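Local coordinates for enterobactin synthetase component F-related protein (Vibrio cholerae serotype O1, PDB 4OXI) that probably activates glycine with ATP as an adenylation domain, in a lipopolysaccharide-modification pathway that gives resistance to antimicrobial peptides, at residues E215-M220 with V234-L239; H240-Q245 with R387-E392; F250-Q255 with L330-F335; K422-G427 with L446-G451. One frame throughout, in Å; residues are numbered along the deposited sequence.

Contact 1: E215-M220 with V234-L239; sequences EYAYIM and VSYSNL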
# COMPACT_ATOMS: atom_id res chain seq x y z
N GLU A 215 -8.69 -4.84 -17.01
CA GLU A 215 -7.70 -5.81 -16.55
C GLU A 215 -7.07 -5.33 -15.23
O GLU A 215 -7.03 -4.13 -14.95
CB GLU A 215 -6.62 -5.98 -17.64
CG GLU A 215 -5.52 -6.96 -17.30
CD GLU A 215 -6.04 -8.36 -17.07
OE1 GLU A 215 -6.20 -9.09 -18.07
OE2 GLU A 215 -6.27 -8.74 -15.88
N TYR A 216 -6.61 -6.26 -14.41
CA TYR A 216 -5.99 -5.89 -13.14
C TYR A 216 -4.56 -5.38 -13.34
O TYR A 216 -3.76 -6.01 -14.04
CB TYR A 216 -5.96 -7.10 -12.22
CG TYR A 216 -7.32 -7.68 -11.89
CD1 TYR A 216 -8.42 -6.86 -11.66
CD2 TYR A 216 -7.50 -9.06 -11.78
CE1 TYR A 216 -9.68 -7.39 -11.35
CE2 TYR A 216 -8.75 -9.60 -11.47
CZ TYR A 216 -9.82 -8.76 -11.25
OH TYR A 216 -11.04 -9.30 -10.92
N ALA A 217 -4.24 -4.25 -12.70
CA ALA A 217 -2.88 -3.71 -12.74
C ALA A 217 -2.02 -4.31 -11.63
O ALA A 217 -0.82 -4.59 -11.83
CB ALA A 217 -2.91 -2.18 -12.64
N TYR A 218 -2.62 -4.51 -10.46
CA TYR A 218 -1.90 -5.17 -9.37
C TYR A 218 -2.86 -5.83 -8.41
O TYR A 218 -4.03 -5.47 -8.36
CB TYR A 218 -1.00 -4.18 -8.60
CG TYR A 218 -1.73 -3.00 -7.95
CD1 TYR A 218 -2.20 -3.08 -6.64
CD2 TYR A 218 -1.92 -1.82 -8.64
CE1 TYR A 218 -2.85 -2.01 -6.05
CE2 TYR A 218 -2.58 -0.73 -8.05
CZ TYR A 218 -3.04 -0.84 -6.76
OH TYR A 218 -3.69 0.23 -6.18
N ILE A 219 -2.37 -6.81 -7.65
CA ILE A 219 -3.20 -7.44 -6.64
C ILE A 219 -2.54 -7.35 -5.27
O ILE A 219 -1.42 -7.84 -5.08
CB ILE A 219 -3.45 -8.92 -6.97
CG1 ILE A 219 -4.09 -9.06 -8.36
CG2 ILE A 219 -4.29 -9.57 -5.88
CD1 ILE A 219 -4.08 -10.49 -8.90
N MET A 220 -3.25 -6.75 -4.32
CA MET A 220 -2.74 -6.61 -2.96
C MET A 220 -3.37 -7.66 -2.09
O MET A 220 -4.35 -8.31 -2.48
CB MET A 220 -3.09 -5.23 -2.39
CG MET A 220 -2.35 -4.07 -3.03
SD MET A 220 -0.59 -4.38 -3.27
CE MET A 220 -0.04 -2.68 -3.49
N VAL A 234 -6.82 -4.45 -8.19
CA VAL A 234 -7.07 -3.08 -8.60
C VAL A 234 -6.88 -2.97 -10.12
O VAL A 234 -5.84 -3.37 -10.65
CB VAL A 234 -6.10 -2.12 -7.87
CG1 VAL A 234 -6.22 -0.70 -8.41
CG2 VAL A 234 -6.36 -2.15 -6.37
N SER A 235 -7.87 -2.44 -10.82
CA SER A 235 -7.84 -2.43 -12.29
C SER A 235 -7.03 -1.26 -12.81
O SER A 235 -6.70 -0.34 -12.06
CB SER A 235 -9.25 -2.28 -12.84
OG SER A 235 -9.71 -0.98 -12.55
N TYR A 236 -6.70 -1.28 -14.10
CA TYR A 236 -6.06 -0.12 -14.70
C TYR A 236 -6.92 1.13 -14.59
O TYR A 236 -6.39 2.21 -14.30
CB TYR A 236 -5.63 -0.40 -16.15
CG TYR A 236 -4.34 -1.19 -16.20
CD1 TYR A 236 -3.11 -0.54 -16.17
CD2 TYR A 236 -4.35 -2.57 -16.24
CE1 TYR A 236 -1.92 -1.25 -16.20
CE2 TYR A 236 -3.17 -3.30 -16.27
CZ TYR A 236 -1.96 -2.62 -16.25
OH TYR A 236 -0.77 -3.32 -16.28
N SER A 237 -8.23 1.01 -14.79
CA SER A 237 -9.06 2.22 -14.69
C SER A 237 -9.15 2.73 -13.25
O SER A 237 -9.16 3.94 -13.03
CB SER A 237 -10.45 2.05 -15.31
OG SER A 237 -11.19 1.05 -14.63
N ASN A 238 -9.18 1.83 -12.26
CA ASN A 238 -9.06 2.26 -10.86
C ASN A 238 -7.81 3.10 -10.67
O ASN A 238 -7.85 4.22 -10.14
CB ASN A 238 -8.93 1.06 -9.91
CG ASN A 238 -10.16 0.20 -9.84
OD1 ASN A 238 -10.05 -1.03 -9.77
ND2 ASN A 238 -11.34 0.82 -9.84
N LEU A 239 -6.68 2.55 -11.10
CA LEU A 239 -5.38 3.18 -10.88
C LEU A 239 -5.24 4.49 -11.65
O LEU A 239 -4.66 5.46 -11.15
CB LEU A 239 -4.25 2.23 -11.29
CG LEU A 239 -2.83 2.79 -11.41
CD1 LEU A 239 -2.36 3.38 -10.08
CD2 LEU A 239 -1.86 1.70 -11.90
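Ala217 lays its methyl over the middle of the Tyr236 ring: CB sits 3.6 Å from the ring centroid and only 4° off the normal, a CH-pi contact with almost no lateral offset. A second one lies at the other end of the contact, where Val234 CB stands 3.8 Å from the centroid of the Tyr218 ring, offset toward its rim, with both methyl branches reaching the phenol end. Tyr218 can offer that face because its CG stands between the backbone N and the carbonyl carbon (chi1 60°), which folds the ring back across the hairpin.

Between the two rings the strands pair as a classic beta bulge. Two residues, Ala217 and Tyr218, stand opposite the single Val234: Ala217 N donates to Val234 O at 2.7 Å, Tyr218 N makes a weak bond to that same oxygen at 3.4 Å, and Val234 N returns a bond to Tyr218 O at 3.0 Å. Two residues further along, Tyr236 N reaches Glu215 O, also at 3.0 Å, just as strand gives way to helix. Ser235 caps that helix in a capping box, its OG accepting from Asn238 N while Asn238 OD1 accepts from Ser235 N.

The looser side is that of Glu215 and Tyr216, both partly exposed. Glu215 leads its carboxylate off to receive Tyr216 N at OE2, and the Tyr216 ring diverges from Ser235.

Tyr236 OH is bonded to Met122 O. The hairpin 216-222/230-235 is joined to strand 123-126 by backbone bonds of Ala217 and Ile219 to Tyr124 and by Tyr216 O to Thr123 OG1, and touches helix 268-279 through Val270.

Contact 2: H240-Q245 with R387-E392; sequences HCYISQ and RAFEEE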
# COMPACT_ATOMS: atom_id res chain seq x y z
N HIS A 240 -5.74 4.49 -12.89
CA HIS A 240 -5.64 5.67 -13.76
C HIS A 240 -6.47 6.81 -13.20
O HIS A 240 -6.06 7.96 -13.24
CB HIS A 240 -6.08 5.34 -15.19
CG HIS A 240 -5.06 4.59 -15.98
ND1 HIS A 240 -5.38 3.68 -16.95
CD2 HIS A 240 -3.70 4.62 -15.93
CE1 HIS A 240 -4.28 3.18 -17.48
NE2 HIS A 240 -3.25 3.74 -16.88
N CYS A 241 -7.65 6.48 -12.67
CA CYS A 241 -8.45 7.50 -12.02
C CYS A 241 -7.69 8.16 -10.86
O CYS A 241 -7.59 9.38 -10.79
CB CYS A 241 -9.80 6.94 -11.55
SG CYS A 241 -10.81 8.20 -10.69
N TYR A 242 -7.13 7.35 -9.95
CA TYR A 242 -6.39 7.92 -8.81
C TYR A 242 -5.24 8.80 -9.23
O TYR A 242 -5.14 9.94 -8.79
CB TYR A 242 -5.84 6.85 -7.87
CG TYR A 242 -4.98 7.48 -6.79
CD1 TYR A 242 -5.57 8.12 -5.71
CD2 TYR A 242 -3.59 7.46 -6.86
CE1 TYR A 242 -4.81 8.70 -4.71
CE2 TYR A 242 -2.81 8.05 -5.85
CZ TYR A 242 -3.42 8.66 -4.78
OH TYR A 242 -2.67 9.25 -3.79
N ILE A 243 -4.35 8.27 -10.05
CA ILE A 243 -3.19 9.03 -10.50
C ILE A 243 -3.58 10.35 -11.17
O ILE A 243 -2.98 11.39 -10.89
CB ILE A 243 -2.33 8.21 -11.46
CG1 ILE A 243 -1.79 6.96 -10.75
CG2 ILE A 243 -1.17 9.04 -11.95
CD1 ILE A 243 -0.90 7.29 -9.56
N SER A 244 -4.59 10.32 -12.04
CA SER A 244 -5.04 11.55 -12.71
C SER A 244 -5.56 12.59 -11.70
O SER A 244 -5.33 13.78 -11.88
CB SER A 244 -6.10 11.28 -13.77
OG SER A 244 -7.36 11.09 -13.15
N GLN A 245 -6.25 12.15 -10.65
CA GLN A 245 -6.73 13.09 -9.63
C GLN A 245 -5.56 13.77 -8.95
O GLN A 245 -5.53 14.99 -8.80
CB GLN A 245 -7.58 12.41 -8.56
CG GLN A 245 -8.78 11.63 -9.06
CD GLN A 245 -9.77 12.47 -9.86
OE1 GLN A 245 -9.88 13.69 -9.66
NE2 GLN A 245 -10.49 11.82 -10.77
N ARG A 387 -12.45 16.10 1.71
CA ARG A 387 -13.50 15.76 0.76
C ARG A 387 -12.92 14.98 -0.41
O ARG A 387 -11.70 14.94 -0.59
CB ARG A 387 -14.20 17.02 0.27
CG ARG A 387 -13.25 18.14 -0.12
CD ARG A 387 -13.98 19.31 -0.82
NE ARG A 387 -15.01 19.90 0.02
CZ ARG A 387 -16.29 20.04 -0.34
NH1 ARG A 387 -17.17 20.57 0.49
NH2 ARG A 387 -16.67 19.64 -1.55
N ALA A 388 -13.80 14.38 -1.19
CA ALA A 388 -13.41 13.47 -2.26
C ALA A 388 -12.80 14.21 -3.43
O ALA A 388 -13.12 15.38 -3.66
CB ALA A 388 -14.62 12.67 -2.73
N PHE A 389 -11.94 13.52 -4.17
CA PHE A 389 -11.43 14.06 -5.42
C PHE A 389 -12.57 14.30 -6.41
O PHE A 389 -12.56 15.28 -7.13
CB PHE A 389 -10.43 13.08 -6.04
CG PHE A 389 -9.20 12.87 -5.21
CD1 PHE A 389 -8.34 13.92 -4.96
CD2 PHE A 389 -8.89 11.62 -4.71
CE1 PHE A 389 -7.19 13.73 -4.20
CE2 PHE A 389 -7.74 11.42 -3.95
CZ PHE A 389 -6.89 12.49 -3.69
N GLU A 390 -13.54 13.40 -6.42
CA GLU A 390 -14.67 13.48 -7.34
C GLU A 390 -15.98 13.56 -6.57
O GLU A 390 -16.19 12.80 -5.63
CB GLU A 390 -14.71 12.23 -8.21
CG GLU A 390 -13.45 12.02 -9.02
CD GLU A 390 -13.58 10.85 -9.97
OE1 GLU A 390 -13.80 9.70 -9.48
OE2 GLU A 390 -13.46 11.08 -11.19
N GLU A 391 -16.86 14.47 -6.98
CA GLU A 391 -18.16 14.56 -6.30
C GLU A 391 -18.97 13.32 -6.64
O GLU A 391 -18.64 12.60 -7.59
CB GLU A 391 -18.89 15.86 -6.64
CG GLU A 391 -18.25 17.15 -6.05
CD GLU A 391 -18.60 17.44 -4.56
OE1 GLU A 391 -18.61 18.63 -4.17
OE2 GLU A 391 -18.86 16.49 -3.78
N GLU A 392 -19.99 13.04 -5.83
CA GLU A 392 -20.86 11.86 -5.96
C GLU A 392 -20.22 10.53 -5.57
O GLU A 392 -20.76 9.47 -5.88
CB GLU A 392 -21.48 11.76 -7.36
CG GLU A 392 -22.18 13.03 -7.79
CD GLU A 392 -23.04 12.85 -9.02
OE1 GLU A 392 -22.67 12.03 -9.91
OE2 GLU A 392 -24.09 13.52 -9.10
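Gln245 and Phe389 form the middle of this contact, which sets helix 236-249 against the turn that follows the edge strand 387-388 of a mixed five-stranded sheet. Gln245 CB lies over one face of the Phe389 ring, 4.1 Å from the centroid and 26° off the normal, a CH-pi contact displaced toward CG. The Gln245 chain keeps CG beside the backbone N and then bends at chi2 (-58°), which swings its amide past Phe389 CB toward Glu390. Farther along the Phe389 ring, near its rim, Tyr242 CE1 meets Phe389 CE2 obliquely at 4.1 Å.

The carboxylate of Glu390 lies beside Gln245 and Cys241. Glu390 OE2 is 3.1 Å from Gln245 NE2, with amide and carboxylate planes 52° apart, and Glu390 OE1 is 3.6 Å from Cys241 SG.

A second shell positions these groups. Glu390 OE2 has a salt bridge to Lys422 NZ, which would probably favour the charged carboxylate beside the helix. Gln245 OE1 accepts from Lys248 NZ further along the helix, Tyr242 OH is bonded to His271 ND1, and the Phe389 ring meets that of Tyr371 with nearly parallel planes, while Ile246 and Leu249 also touch it. Within the helix, Cys241 O is gripped twice, by Gln245 N and Ser244 OG, and Gln245 NE2 makes a weak bond to Cys241 SG at 3.6 Å.

Contact 3: F250-Q255 with L330-F335; sequences FPLNAQ and LRLSFF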
# COMPACT_ATOMS: atom_id res chain seq x y z
N PHE A 250 -2.13 18.22 -7.51
CA PHE A 250 -0.78 18.50 -7.04
C PHE A 250 0.26 18.11 -8.09
O PHE A 250 1.01 17.14 -7.91
CB PHE A 250 -0.50 17.74 -5.74
CG PHE A 250 -1.58 17.92 -4.72
CD1 PHE A 250 -1.62 19.06 -3.94
CD2 PHE A 250 -2.54 16.94 -4.53
CE1 PHE A 250 -2.61 19.23 -2.99
CE2 PHE A 250 -3.53 17.09 -3.59
CZ PHE A 250 -3.58 18.24 -2.82
N PRO A 251 0.32 18.87 -9.19
CA PRO A 251 1.23 18.51 -10.29
C PRO A 251 2.69 18.64 -9.90
O PRO A 251 3.07 19.58 -9.20
CB PRO A 251 0.86 19.52 -11.38
CG PRO A 251 0.32 20.71 -10.64
CD PRO A 251 -0.39 20.14 -9.43
N LEU A 252 3.52 17.70 -10.35
CA LEU A 252 4.95 17.78 -10.13
C LEU A 252 5.61 18.18 -11.43
O LEU A 252 4.97 18.19 -12.47
CB LEU A 252 5.51 16.42 -9.71
CG LEU A 252 4.89 15.75 -8.49
CD1 LEU A 252 5.59 14.41 -8.15
CD2 LEU A 252 4.94 16.71 -7.33
N ASN A 253 6.90 18.47 -11.38
CA ASN A 253 7.68 18.64 -12.60
C ASN A 253 8.88 17.69 -12.56
O ASN A 253 9.17 17.08 -11.53
CB ASN A 253 8.17 20.08 -12.71
CG ASN A 253 8.97 20.49 -11.51
OD1 ASN A 253 10.13 20.13 -11.39
ND2 ASN A 253 8.34 21.22 -10.58
N ALA A 254 9.60 17.60 -13.67
CA ALA A 254 10.73 16.69 -13.80
C ALA A 254 11.88 16.98 -12.84
O ALA A 254 12.81 16.18 -12.74
CB ALA A 254 11.25 16.67 -15.24
N GLN A 255 11.85 18.11 -12.14
CA GLN A 255 12.93 18.42 -11.22
C GLN A 255 12.61 17.90 -9.82
O GLN A 255 13.44 17.99 -8.92
CB GLN A 255 13.23 19.93 -11.17
CG GLN A 255 13.46 20.55 -12.54
CD GLN A 255 14.27 19.64 -13.46
OE1 GLN A 255 15.32 19.13 -13.08
NE2 GLN A 255 13.77 19.44 -14.68
N LEU A 330 11.40 20.05 1.02
CA LEU A 330 10.19 19.22 0.96
C LEU A 330 8.93 20.04 0.70
O LEU A 330 8.28 20.50 1.65
CB LEU A 330 10.01 18.43 2.26
CG LEU A 330 9.54 16.98 2.15
CD1 LEU A 330 8.90 16.52 3.44
CD2 LEU A 330 8.61 16.77 0.96
N ARG A 331 8.56 20.21 -0.57
CA ARG A 331 7.49 21.15 -0.91
C ARG A 331 6.10 20.53 -0.83
O ARG A 331 5.10 21.24 -0.73
CB ARG A 331 7.73 21.79 -2.28
CG ARG A 331 7.38 20.93 -3.48
CD ARG A 331 7.75 21.67 -4.78
NE ARG A 331 7.37 20.93 -5.97
CZ ARG A 331 6.14 20.91 -6.47
NH1 ARG A 331 5.15 21.58 -5.88
NH2 ARG A 331 5.88 20.20 -7.57
N LEU A 332 6.04 19.20 -0.88
CA LEU A 332 4.77 18.50 -0.73
C LEU A 332 4.90 17.29 0.20
O LEU A 332 5.62 16.34 -0.12
CB LEU A 332 4.21 18.08 -2.09
CG LEU A 332 3.52 19.12 -2.97
CD1 LEU A 332 3.43 18.62 -4.41
CD2 LEU A 332 2.12 19.46 -2.44
N SER A 333 4.17 17.32 1.31
CA SER A 333 4.18 16.25 2.30
C SER A 333 2.80 15.63 2.36
O SER A 333 1.83 16.31 2.74
CB SER A 333 4.50 16.81 3.69
OG SER A 333 5.85 17.24 3.77
N PHE A 334 2.69 14.35 1.99
CA PHE A 334 1.41 13.67 2.11
C PHE A 334 1.46 12.65 3.24
O PHE A 334 2.49 11.98 3.42
CB PHE A 334 1.04 12.95 0.82
CG PHE A 334 0.87 13.84 -0.39
CD1 PHE A 334 -0.38 14.34 -0.72
CD2 PHE A 334 1.95 14.12 -1.22
CE1 PHE A 334 -0.55 15.14 -1.86
CE2 PHE A 334 1.79 14.90 -2.34
CZ PHE A 334 0.53 15.42 -2.66
N PHE A 335 0.38 12.52 3.99
CA PHE A 335 0.28 11.47 5.00
C PHE A 335 -1.03 10.71 4.82
O PHE A 335 -2.07 11.31 4.55
CB PHE A 335 0.42 12.06 6.40
CG PHE A 335 1.77 12.69 6.64
CD1 PHE A 335 2.90 11.90 6.78
CD2 PHE A 335 1.91 14.07 6.68
CE1 PHE A 335 4.16 12.48 6.97
CE2 PHE A 335 3.16 14.65 6.88
CZ PHE A 335 4.29 13.85 7.01
O HOH W 1 2.46 21.18 -7.24
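Phe250, where the chain leaves helix 236-249, packs on strand 332-336 of a mixed beta sheet through an edge-to-face aromatic pair with Phe334. The edge of the Phe334 ring points at one face of Phe250, with centroids 5.3 Å apart and planes at 83°; CE1 and CZ of Phe334 make the approach, CE1 coming within 3.8 Å of Phe250 CD2. Phe250 CD1 also meets Leu332 CD2 at 4.0 Å, and Leu332 turns its other branch to the loop, CD1 lying 3.8 Å from Leu252 CD2. The strand thus presents Leu332 and Phe334, two residues apart on one face, to the loop.

Toward the surface the chemistry becomes polar. The Arg331 chain, extended from CG to NE, carries its guanidinium across Leu252 so that Pro251 O lies at the edge of the group in its plane. Arg331 NH2 makes a weak bond to Pro251 O at 3.3 Å, and a water bridges the same pair, donating to Pro251 O at 2.6 Å and accepting from Arg331 NH1 at 3.0 Å. The stronger partner of Arg331 is Asp256, joined to NH2 by a salt bridge; Asp256 also accepts from Asn253 N, while Asn253 OD1 takes Gln255 N in an Asx turn.

Tyr275 of helix 268-279 touches Leu252, Leu332 and Phe334. The exit loop of helix 236-249 thus packs on one face of a beta sheet, as in the alpha/beta part of the large N-terminal domain of adenylate-forming enzymes.

Contact 4: K422-G427 with L446-G451; sequences KQLVKG and LWYRSG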
# COMPACT_ATOMS: atom_id res chain seq x y z
N LYS A 422 -15.11 5.41 -9.62
CA LYS A 422 -14.14 4.77 -10.50
C LYS A 422 -12.93 4.14 -9.80
O LYS A 422 -12.27 3.28 -10.38
CB LYS A 422 -13.67 5.75 -11.59
CG LYS A 422 -14.64 5.88 -12.77
CD LYS A 422 -14.38 7.15 -13.59
CE LYS A 422 -14.81 8.38 -12.81
NZ LYS A 422 -14.12 9.63 -13.26
N GLN A 423 -12.66 4.53 -8.55
CA GLN A 423 -11.53 3.94 -7.81
C GLN A 423 -11.91 2.69 -7.02
O GLN A 423 -11.04 2.00 -6.50
CB GLN A 423 -10.90 4.97 -6.87
CG GLN A 423 -10.09 6.03 -7.59
CD GLN A 423 -9.65 7.11 -6.66
OE1 GLN A 423 -9.71 8.29 -7.01
NE2 GLN A 423 -9.19 6.73 -5.47
N LEU A 424 -13.20 2.41 -6.92
CA LEU A 424 -13.65 1.26 -6.13
C LEU A 424 -13.41 -0.03 -6.90
O LEU A 424 -13.73 -0.12 -8.08
CB LEU A 424 -15.14 1.40 -5.80
CG LEU A 424 -15.66 0.29 -4.88
CD1 LEU A 424 -14.93 0.36 -3.56
CD2 LEU A 424 -17.17 0.38 -4.67
N VAL A 425 -12.83 -1.04 -6.23
CA VAL A 425 -12.65 -2.37 -6.84
C VAL A 425 -14.00 -3.12 -6.92
O VAL A 425 -14.96 -2.74 -6.26
CB VAL A 425 -11.65 -3.24 -6.04
CG1 VAL A 425 -10.27 -2.56 -5.96
CG2 VAL A 425 -12.18 -3.50 -4.65
N LYS A 426 -14.05 -4.20 -7.70
CA LYS A 426 -15.29 -4.95 -7.91
C LYS A 426 -15.75 -5.67 -6.66
O LYS A 426 -16.94 -5.96 -6.51
CB LYS A 426 -15.10 -6.02 -8.99
CG LYS A 426 -14.70 -5.50 -10.37
CD LYS A 426 -15.82 -4.68 -10.98
CE LYS A 426 -15.42 -4.13 -12.35
NZ LYS A 426 -16.40 -3.12 -12.84
N GLY A 427 -14.82 -5.97 -5.77
CA GLY A 427 -15.08 -6.80 -4.61
C GLY A 427 -13.76 -7.48 -4.28
O GLY A 427 -12.72 -7.12 -4.84
N LEU A 446 -22.53 0.80 -7.24
CA LEU A 446 -21.94 -0.08 -6.25
C LEU A 446 -21.35 0.76 -5.14
O LEU A 446 -20.57 1.68 -5.41
CB LEU A 446 -20.87 -0.96 -6.89
CG LEU A 446 -20.15 -1.92 -5.94
CD1 LEU A 446 -21.11 -2.98 -5.44
CD2 LEU A 446 -18.92 -2.56 -6.60
N TRP A 447 -21.73 0.47 -3.90
CA TRP A 447 -21.16 1.13 -2.73
C TRP A 447 -20.30 0.18 -1.90
O TRP A 447 -20.52 -1.03 -1.91
CB TRP A 447 -22.26 1.71 -1.84
CG TRP A 447 -22.94 2.89 -2.44
CD1 TRP A 447 -24.11 2.90 -3.14
CD2 TRP A 447 -22.48 4.25 -2.41
NE1 TRP A 447 -24.41 4.18 -3.53
CE2 TRP A 447 -23.42 5.03 -3.10
CE3 TRP A 447 -21.35 4.87 -1.86
CZ2 TRP A 447 -23.28 6.41 -3.26
CZ3 TRP A 447 -21.21 6.25 -2.02
CH2 TRP A 447 -22.17 7.00 -2.71
N TYR A 448 -19.33 0.73 -1.18
CA TYR A 448 -18.48 -0.06 -0.28
C TYR A 448 -18.55 0.46 1.14
O TYR A 448 -18.39 1.66 1.38
CB TYR A 448 -17.02 -0.06 -0.78
CG TYR A 448 -15.99 -0.60 0.19
CD1 TYR A 448 -15.86 -1.97 0.42
CD2 TYR A 448 -15.13 0.25 0.86
CE1 TYR A 448 -14.91 -2.46 1.31
CE2 TYR A 448 -14.19 -0.22 1.74
CZ TYR A 448 -14.08 -1.57 1.96
OH TYR A 448 -13.13 -2.02 2.83
N ARG A 449 -18.78 -0.45 2.09
CA ARG A 449 -18.80 -0.10 3.51
C ARG A 449 -17.40 -0.03 4.05
O ARG A 449 -16.76 -1.06 4.28
CB ARG A 449 -19.58 -1.14 4.31
CG ARG A 449 -20.97 -1.47 3.77
CD ARG A 449 -21.60 -2.57 4.60
NE ARG A 449 -22.79 -3.12 3.97
CZ ARG A 449 -24.00 -2.59 4.09
NH1 ARG A 449 -24.15 -1.49 4.83
NH2 ARG A 449 -25.04 -3.14 3.47
N SER A 450 -16.92 1.18 4.31
CA SER A 450 -15.53 1.38 4.69
C SER A 450 -15.25 0.86 6.09
O SER A 450 -14.15 0.40 6.40
CB SER A 450 -15.16 2.87 4.62
OG SER A 450 -15.79 3.58 5.67
N GLY A 451 -16.26 0.94 6.95
CA GLY A 451 -16.09 0.56 8.34
C GLY A 451 -15.63 1.76 9.15
O GLY A 451 -15.55 1.70 10.38
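Leu424 has the most surface buried by this contact, and both of its methyls are used. Leu424 CD1 touches Tyr448 CB at 3.5 Å and lies oblique to the ring, while Leu424 CD2 reaches back to Leu446, meeting CD2 of that residue at 3.9 Å and its carbonyl O at 3.7 Å. With CG anti to the backbone N (chi1 -175°) the branch point is aimed at the strand; from there, with chi2 at 62°, CD1 goes to Tyr448, and CD2 sits between Leu446 and Tyr448 CB.

Leu446, second in buried area, lies at the partly exposed end. Leu446 CD2 rests beside the backbone of the loop, 4.0 Å from Val425 O and 3.9 Å from Lys426 O, contacts of van der Waals kind. No hydrogen bond crosses between the segments.

The strand belongs to the antiparallel sheet that includes strand 445-457. Its sequence Tyr-Arg-Ser-Gly-Asp, from Tyr448 to Asp452, closely resembles the A7 core motif of adenylation domains, with Ser450 where Thr is usual, and the Tyr448 side chain comes about 6 Å from the bound glycyl-adenosine-5'-phosphate at nearest atoms.

Tyr448 meets Leu424 mainly with CB; the ring then leads away from the loop and touches Phe439, Glu364 and Tyr428. Phe439 also touches Leu424 and Val425, so strand 439-442 adds to the same apolar cluster. Further along, Ser450 OG is bonded to both Leu417 O and Asp452 N.

In the fold
Contacts 1, 2 and 4 are largely buried, whereas contact 3 is partly open and uses a bridging water. Contact 1 is the most backbone-bonded, pairing segments close in sequence and adding two CH-pi contacts; contact 4 is apolar packing round Leu424, with no hydrogen bond across, and contacts 2 and 3 combine aromatic contacts with charged groups. Helix 236-249 runs through contacts 1 and 2 and ends at contact 3, and contacts 2 and 3 reach the same mixed sheet from different strands. The loop 422-427 ties three together: Asn238 ND2 bonds to Lys422 O and, weakly, Leu424 O, and Lys422 bridges to Glu390 of contact 2. Contacts 3 and 4 do not touch.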